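Local coordinates for protein aldose-aldose oxidoreductase (Caulobacter crescentus, PDB 5A04) that probably couples the oxidation of one aldose to the reduction of another, using a bound NADP(H) cofactor, at residues V74-R87 against K98-D112. Sequence-based numbering, arbitrary orientation.
With NDP (NADPH dihydro-nicotinamide-adenine-dinucleotide phosphate), chain G; BGC (beta-D-glucopyranose), chain H.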
loop_
_atom_site.group_PDB
_atom_site.type_symbol
_atom_site.label_atom_id
_atom_site.label_comp_id
_atom_site.label_asym_id
_atom_site.label_seq_id
_atom_site.Cartn_x
_atom_site.Cartn_y
_atom_site.Cartn_z
ATOM N N VAL A 74 -12.124 -39.699 17.428
ATOM C CA VAL A 74 -12.113 -38.499 16.592
ATOM C C VAL A 74 -13.158 -37.507 17.081
ATOM O O VAL A 74 -14.360 -37.796 17.073
ATOM C CB VAL A 74 -12.359 -38.831 15.116
ATOM C CG1 VAL A 74 -12.448 -37.537 14.279
ATOM C CG2 VAL A 74 -11.257 -39.750 14.597
ATOM N N ASP A 75 -12.689 -36.347 17.534
ATOM C CA ASP A 75 -13.573 -35.266 17.953
ATOM C C ASP A 75 -13.722 -34.191 16.879
ATOM O O ASP A 75 -14.774 -33.569 16.753
ATOM C CB ASP A 75 -13.051 -34.627 19.236
ATOM C CG ASP A 75 -12.983 -35.613 20.377
ATOM O OD1 ASP A 75 -14.056 -35.939 20.934
ATOM O OD2 ASP A 75 -11.866 -36.067 20.702
ATOM N N ILE A 76 -12.652 -33.980 16.122
ATOM C CA ILE A 76 -12.548 -32.864 15.178
ATOM C C ILE A 76 -12.048 -33.363 13.841
ATOM O O ILE A 76 -11.137 -34.185 13.792
ATOM C CB ILE A 76 -11.563 -31.768 15.683
ATOM C CG1 ILE A 76 -12.026 -31.191 17.021
ATOM C CG2 ILE A 76 -11.399 -30.671 14.635
ATOM C CD1 ILE A 76 -10.890 -30.534 17.830
ATOM N N VAL A 77 -12.636 -32.871 12.754
ATOM C CA VAL A 77 -12.089 -33.089 11.422
ATOM C C VAL A 77 -11.504 -31.768 10.913
ATOM O O VAL A 77 -12.177 -30.728 10.948
ATOM C CB VAL A 77 -13.157 -33.592 10.434
ATOM C CG1 VAL A 77 -12.570 -33.712 9.032
ATOM C CG2 VAL A 77 -13.752 -34.928 10.902
ATOM N N TYR A 78 -10.261 -31.815 10.448
ATOM C CA TYR A 78 -9.592 -30.635 9.915
ATOM C C TYR A 78 -9.531 -30.812 8.404
ATOM O O TYR A 78 -8.816 -31.671 7.895
ATOM C CB TYR A 78 -8.199 -30.487 10.552
ATOM C CG TYR A 78 -7.452 -29.182 10.315
ATOM C CD1 TYR A 78 -7.874 -28.258 9.362
ATOM C CD2 TYR A 78 -6.303 -28.887 11.054
ATOM C CE1 TYR A 78 -7.168 -27.083 9.147
ATOM C CE2 TYR A 78 -5.589 -27.714 10.848
ATOM C CZ TYR A 78 -6.028 -26.815 9.896
ATOM O OH TYR A 78 -5.325 -25.652 9.693
ATOM N N VAL A 79 -10.328 -30.016 7.699
ATOM C CA VAL A 79 -10.420 -30.084 6.249
ATOM C C VAL A 79 -9.367 -29.203 5.574
ATOM O O VAL A 79 -9.396 -27.976 5.711
ATOM C CB VAL A 79 -11.822 -29.654 5.782
ATOM C CG1 VAL A 79 -11.899 -29.672 4.254
ATOM C CG2 VAL A 79 -12.888 -30.568 6.407
ATOM N N ILE A 80 -8.443 -29.843 4.851
ATOM C CA ILE A 80 -7.296 -29.161 4.256
ATOM C C ILE A 80 -7.196 -29.558 2.776
ATOM O O ILE A 80 -6.156 -30.006 2.273
ATOM C CB ILE A 80 -5.978 -29.489 5.033
ATOM C CG1 ILE A 80 -6.240 -29.453 6.548
ATOM C CG2 ILE A 80 -4.874 -28.503 4.666
ATOM C CD1 ILE A 80 -4.974 -29.596 7.448
ATOM N N THR A 81 -8.303 -29.345 2.074
ATOM C CA THR A 81 -8.440 -29.694 0.660
ATOM C C THR A 81 -8.472 -28.441 -0.214
ATOM O O THR A 81 -8.526 -27.342 0.313
ATOM C CB THR A 81 -9.744 -30.460 0.442
ATOM O OG1 THR A 81 -10.829 -29.580 0.761
ATOM C CG2 THR A 81 -9.797 -31.686 1.359
ATOM N N PRO A 82 -8.470 -28.603 -1.558
ATOM C CA PRO A 82 -8.787 -27.436 -2.397
ATOM C C PRO A 82 -10.089 -26.764 -1.966
ATOM O O PRO A 82 -10.970 -27.408 -1.377
ATOM C CB PRO A 82 -8.899 -28.039 -3.799
ATOM C CG PRO A 82 -7.927 -29.200 -3.748
ATOM C CD PRO A 82 -8.079 -29.771 -2.372
ATOM N N ASN A 83 -10.193 -25.473 -2.260
ATOM C CA ASN A 83 -11.233 -24.618 -1.712
ATOM C C ASN A 83 -12.639 -25.102 -2.026
ATOM O O ASN A 83 -13.506 -25.073 -1.169
ATOM C CB ASN A 83 -11.058 -23.188 -2.228
ATOM C CG ASN A 83 -9.690 -22.628 -1.900
ATOM O OD1 ASN A 83 -9.047 -23.074 -0.950
ATOM N ND2 ASN A 83 -9.244 -21.640 -2.676
ATOM N N SER A 84 -12.860 -25.556 -3.253
ATOM C CA SER A 84 -14.205 -25.997 -3.637
ATOM C C SER A 84 -14.683 -27.253 -2.896
ATOM O O SER A 84 -15.873 -27.570 -2.925
ATOM C CB SER A 84 -14.265 -26.242 -5.149
ATOM O OG SER A 84 -14.004 -25.032 -5.850
ATOM N N LEU A 85 -13.768 -27.972 -2.251
ATOM C CA LEU A 85 -14.133 -29.171 -1.494
ATOM C C LEU A 85 -14.388 -28.897 -0.005
ATOM O O LEU A 85 -14.825 -29.794 0.733
ATOM C CB LEU A 85 -13.041 -30.233 -1.641
ATOM C CG LEU A 85 -12.749 -30.665 -3.078
ATOM C CD1 LEU A 85 -11.820 -31.863 -3.091
ATOM C CD2 LEU A 85 -14.011 -30.981 -3.791
ATOM N N HIS A 86 -14.125 -27.667 0.446
ATOM C CA HIS A 86 -14.331 -27.336 1.855
ATOM C C HIS A 86 -15.773 -27.577 2.283
ATOM O O HIS A 86 -16.029 -28.164 3.333
ATOM C CB HIS A 86 -13.956 -25.880 2.140
ATOM C CG HIS A 86 -12.488 -25.613 2.045
ATOM N ND1 HIS A 86 -11.949 -24.354 2.219
ATOM C CD2 HIS A 86 -11.446 -26.438 1.789
ATOM C CE1 HIS A 86 -10.635 -24.421 2.084
ATOM N NE2 HIS A 86 -10.304 -25.670 1.817
ATOM N N ARG A 87 -16.723 -27.135 1.466
ATOM C CA ARG A 87 -18.112 -27.263 1.864
ATOM C C ARG A 87 -18.563 -28.732 1.991
ATOM O O ARG A 87 -19.079 -29.103 3.036
ATOM C CB ARG A 87 -19.039 -26.505 0.901
ATOM C CG ARG A 87 -20.523 -26.851 1.162
ATOM C CD ARG A 87 -21.504 -26.050 0.312
ATOM N NE ARG A 87 -22.865 -26.564 0.515
ATOM C CZ ARG A 87 -23.954 -26.059 -0.060
ATOM N NH1 ARG A 87 -23.858 -25.008 -0.865
ATOM N NH2 ARG A 87 -25.145 -26.600 0.188
ATOM N N LYS A 98 -18.926 -34.627 14.067
ATOM C CA LYS A 98 -17.614 -34.059 14.416
ATOM C C LYS A 98 -17.596 -32.530 14.361
ATOM O O LYS A 98 -18.266 -31.912 13.522
ATOM C CB LYS A 98 -16.525 -34.604 13.487
ATOM C CG LYS A 98 -16.530 -36.137 13.308
ATOM C CD LYS A 98 -16.476 -36.870 14.648
ATOM C CE LYS A 98 -16.302 -38.363 14.427
ATOM N NZ LYS A 98 -16.374 -39.118 15.720
ATOM N N HIS A 99 -16.825 -31.928 15.266
ATOM C CA HIS A 99 -16.488 -30.516 15.173
ATOM C C HIS A 99 -15.576 -30.342 13.976
ATOM O O HIS A 99 -14.958 -31.298 13.534
ATOM C CB HIS A 99 -15.800 -30.040 16.447
ATOM C CG HIS A 99 -16.607 -30.283 17.686
ATOM N ND1 HIS A 99 -17.562 -29.397 18.133
ATOM C CD2 HIS A 99 -16.588 -31.301 18.578
ATOM C CE1 HIS A 99 -18.096 -29.856 19.253
ATOM N NE2 HIS A 99 -17.523 -31.011 19.545
ATOM N N VAL A 100 -15.482 -29.127 13.440
ATOM C CA VAL A 100 -14.731 -28.936 12.200
ATOM C C VAL A 100 -13.782 -27.748 12.280
ATOM O O VAL A 100 -14.180 -26.665 12.679
ATOM C CB VAL A 100 -15.678 -28.716 11.004
ATOM C CG1 VAL A 100 -14.872 -28.402 9.737
ATOM C CG2 VAL A 100 -16.539 -29.949 10.790
ATOM N N MET A 101 -12.527 -27.989 11.918
ATOM C CA MET A 101 -11.580 -26.944 11.562
ATOM C C MET A 101 -11.507 -26.943 10.042
ATOM O O MET A 101 -11.253 -27.976 9.428
ATOM C CB MET A 101 -10.196 -27.208 12.176
ATOM C CG MET A 101 -9.174 -26.138 11.865
ATOM S SD MET A 101 -9.223 -24.781 13.046
ATOM C CE MET A 101 -8.413 -25.561 14.451
ATOM N N CYS A 102 -11.755 -25.795 9.427
ATOM C CA CYS A 102 -11.727 -25.710 7.968
ATOM C C CYS A 102 -10.703 -24.667 7.525
ATOM O O CYS A 102 -10.675 -23.561 8.055
ATOM C CB CYS A 102 -13.113 -25.346 7.425
ATOM S SG CYS A 102 -13.171 -25.385 5.617
ATOM N N GLU A 103 -9.864 -25.010 6.557
ATOM C CA GLU A 103 -8.878 -24.046 6.084
ATOM C C GLU A 103 -9.532 -22.865 5.370
ATOM O O GLU A 103 -10.664 -22.953 4.918
ATOM C CB GLU A 103 -7.857 -24.719 5.155
ATOM C CG GLU A 103 -6.544 -25.023 5.878
ATOM C CD GLU A 103 -6.059 -23.827 6.659
ATOM O OE1 GLU A 103 -5.985 -22.728 6.064
ATOM O OE2 GLU A 103 -5.786 -23.967 7.872
ATOM N N LYS A 104 -8.805 -21.753 5.293
ATOM C CA LYS A 104 -9.212 -20.627 4.466
ATOM C C LYS A 104 -8.873 -20.897 3.008
ATOM O O LYS A 104 -8.050 -21.759 2.711
ATOM C CB LYS A 104 -8.541 -19.323 4.932
ATOM C CG LYS A 104 -7.059 -19.429 5.378
ATOM C CD LYS A 104 -6.087 -19.914 4.290
ATOM C CE LYS A 104 -6.055 -19.019 3.056
ATOM N NZ LYS A 104 -5.148 -19.595 2.011
ATOM N N PRO A 105 -9.538 -20.193 2.078
ATOM C CA PRO A 105 -10.763 -19.422 2.298
ATOM C C PRO A 105 -11.873 -20.411 2.660
ATOM O O PRO A 105 -11.792 -21.562 2.239
ATOM C CB PRO A 105 -10.998 -18.751 0.936
ATOM C CG PRO A 105 -10.427 -19.748 -0.043
ATOM C CD PRO A 105 -9.162 -20.234 0.653
ATOM N N MET A 106 -12.845 -19.992 3.451
ATOM C CA MET A 106 -13.861 -20.918 3.952
ATOM C C MET A 106 -14.553 -21.728 2.854
ATOM O O MET A 106 -14.627 -22.956 2.944
ATOM C CB MET A 106 -14.892 -20.148 4.758
ATOM C CG MET A 106 -16.009 -21.014 5.341
ATOM S SD MET A 106 -16.940 -19.954 6.448
ATOM C CE MET A 106 -18.079 -21.145 7.157
ATOM N N ALA A 107 -15.033 -21.048 1.811
ATOM C CA ALA A 107 -15.646 -21.732 0.671
ATOM C C ALA A 107 -15.633 -20.791 -0.531
ATOM O O ALA A 107 -15.129 -19.673 -0.428
ATOM C CB ALA A 107 -17.071 -22.172 1.012
ATOM N N ASN A 108 -16.195 -21.217 -1.658
ATOM C CA ASN A 108 -16.152 -20.377 -2.865
ATOM C C ASN A 108 -17.060 -19.155 -2.806
ATOM O O ASN A 108 -16.814 -18.160 -3.494
ATOM C CB ASN A 108 -16.529 -21.188 -4.109
ATOM C CG ASN A 108 -15.526 -22.284 -4.430
ATOM O OD1 ASN A 108 -14.454 -22.374 -3.821
ATOM N ND2 ASN A 108 -15.876 -23.129 -5.389
ATOM N N THR A 109 -18.141 -19.242 -2.035
ATOM C CA THR A 109 -19.180 -18.213 -2.061
ATOM C C THR A 109 -19.791 -17.969 -0.694
ATOM O O THR A 109 -19.664 -18.795 0.210
ATOM C CB THR A 109 -20.351 -18.597 -3.008
ATOM O OG1 THR A 109 -21.044 -19.732 -2.467
ATOM C CG2 THR A 109 -19.855 -18.951 -4.398
ATOM N N VAL A 110 -20.504 -16.857 -0.575
ATOM C CA VAL A 110 -21.267 -16.560 0.625
ATOM C C VAL A 110 -22.260 -17.683 0.923
ATOM O O VAL A 110 -22.328 -18.176 2.050
ATOM C CB VAL A 110 -22.004 -15.217 0.481
ATOM C CG1 VAL A 110 -23.029 -15.030 1.601
ATOM C CG2 VAL A 110 -20.980 -14.076 0.495
ATOM N N ALA A 111 -23.015 -18.093 -0.096
ATOM C CA ALA A 111 -24.022 -19.144 0.080
ATOM C C ALA A 111 -23.418 -20.438 0.617
ATOM O O ALA A 111 -24.008 -21.106 1.461
ATOM C CB ALA A 111 -24.741 -19.411 -1.243
ATOM N N ASP A 112 -22.247 -20.798 0.118
ATOM C CA ASP A 112 -21.610 -22.033 0.563
ATOM C C ASP A 112 -21.186 -21.927 2.027
ATOM O O ASP A 112 -21.320 -22.885 2.792
ATOM C CB ASP A 112 -20.399 -22.365 -0.313
ATOM C CG ASP A 112 -20.790 -22.865 -1.701
ATOM O OD1 ASP A 112 -21.917 -23.376 -1.869
ATOM O OD2 ASP A 112 -19.947 -22.756 -2.620
HETATM P PA NDP G . -2.161 -29.377 -1.804
HETATM O O1A NDP G . -2.516 -29.441 -3.249
HETATM O O2A NDP G . -0.710 -29.371 -1.412
HETATM O O5B NDP G . -2.897 -30.595 -0.979
HETATM C C5B NDP G . -4.251 -30.631 -1.330
HETATM C C4B NDP G . -4.730 -32.032 -0.922
HETATM O O4B NDP G . -6.157 -32.108 -0.940
HETATM C C3B NDP G . -4.208 -33.077 -1.936
HETATM O O3B NDP G . -2.931 -33.518 -1.600
HETATM C C2B NDP G . -5.188 -34.229 -1.684
HETATM O O2B NDP G . -4.890 -34.916 -0.614
HETATM C C1B NDP G . -6.508 -33.423 -1.320
HETATM N N9A NDP G . -7.462 -33.383 -2.432
HETATM C C8A NDP G . -8.759 -33.885 -2.438
HETATM N N7A NDP G . -9.382 -33.720 -3.621
HETATM C C5A NDP G . -8.437 -33.077 -4.425
HETATM C C6A NDP G . -8.480 -32.629 -5.758
HETATM N N6A NDP G . -9.619 -32.805 -6.513
HETATM N N1A NDP G . -7.407 -32.012 -6.341
HETATM C C2A NDP G . -6.301 -31.870 -5.519
HETATM N N3A NDP G . -6.117 -32.234 -4.245
HETATM C C4A NDP G . -7.222 -32.856 -3.704
HETATM O O3 NDP G . -2.890 -27.951 -1.368
HETATM P PN NDP G . -2.351 -27.247 -0.003
HETATM O O1N NDP G . -2.252 -28.177 1.137
HETATM O O2N NDP G . -1.385 -26.113 -0.267
HETATM O O5D NDP G . -3.779 -26.287 0.362
HETATM C C5D NDP G . -4.882 -27.060 0.745
HETATM C C4D NDP G . -5.827 -26.131 1.557
HETATM O O4D NDP G . -5.062 -25.540 2.652
HETATM C C3D NDP G . -6.336 -24.918 0.691
HETATM O O3D NDP G . -7.673 -24.563 1.091
HETATM C C2D NDP G . -5.388 -23.789 1.072
HETATM O O2D NDP G . -6.010 -22.518 1.000
HETATM C C1D NDP G . -5.128 -24.134 2.581
HETATM N N1N NDP G . -3.812 -23.641 2.995
HETATM C C2N NDP G . -3.694 -22.847 4.124
HETATM C C3N NDP G . -2.457 -22.418 4.511
HETATM C C7N NDP G . -2.328 -21.576 5.699
HETATM O O7N NDP G . -1.255 -21.022 6.002
HETATM N N7N NDP G . -3.435 -21.396 6.524
HETATM C C4N NDP G . -1.217 -22.769 3.764
HETATM C C5N NDP G . -1.454 -23.579 2.560
HETATM C C6N NDP G . -2.678 -23.983 2.225
HETATM P P2B NDP G . -5.072 -36.629 -0.679
HETATM O O1X NDP G . -6.506 -36.735 -1.148
HETATM O O2X NDP G . -4.012 -36.946 -1.688
HETATM O O3X NDP G . -4.797 -37.038 0.766
HETATM C C2 BGC H . -1.749 -19.984 0.987
HETATM C C3 BGC H . -0.417 -20.451 0.384
HETATM C C4 BGC H . 0.679 -19.492 0.747
HETATM C C5 BGC H . 0.717 -19.239 2.246
HETATM C C6 BGC H . 1.704 -18.080 2.543
HETATM C C1 BGC H . -1.523 -19.861 2.427
HETATM O O1 BGC H . -2.755 -19.566 3.085
HETATM O O2 BGC H . -2.751 -20.948 0.688
HETATM O O3 BGC H . -0.593 -20.510 -1.023
HETATM O O4 BGC H . 1.926 -20.012 0.314
HETATM O O5 BGC H . -0.553 -18.852 2.720
HETATM O O6 BGC H . 1.911 -17.946 3.955
#
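Ile76–Val79 and His99–Cys102 pair as neighbouring parallel strands, their short axes 4.6 Å apart and 20° from parallel. Five backbone hydrogen bonds run from His99 N to Asp75 O up to Glu103 N on Val79 O. On the sheet face carrying Ile76 and Tyr78, Met101 lies alongside the tyrosine; Met101 CG, anti to its own backbone N (chi1 -179°), lies over the ring, 3.5 Å from its centroid, a CH-pi contact. Ile80 CD1 covers the opposite face. With helix 86-95 between them, the strands form a beta-alpha-beta unit of the Rossmann fold, and the loops after both strands line the NADPH site. From within its strand, Tyr78 OH donates to the anti lone pair of Glu103 OE2 (2.5 Å), while Glu103 OE1 accepts from the nicotinamide amide N7N at 2.9 Å. A phenylalanine at Tyr78 would probably leave Glu103 OE2 without this donor and the cofactor-binding carboxylate freer to turn. His86 ND1 donates to Met106 O, 3.1 Å away in the ring plane, and more weakly to Pro105 O, and Cys102 SG sits obliquely to that ring. Farther along, Arg87 NH1 forms a 2.7 Å salt bridge with Asp112 OD1, the guanidinium and carboxylate planes 65° apart.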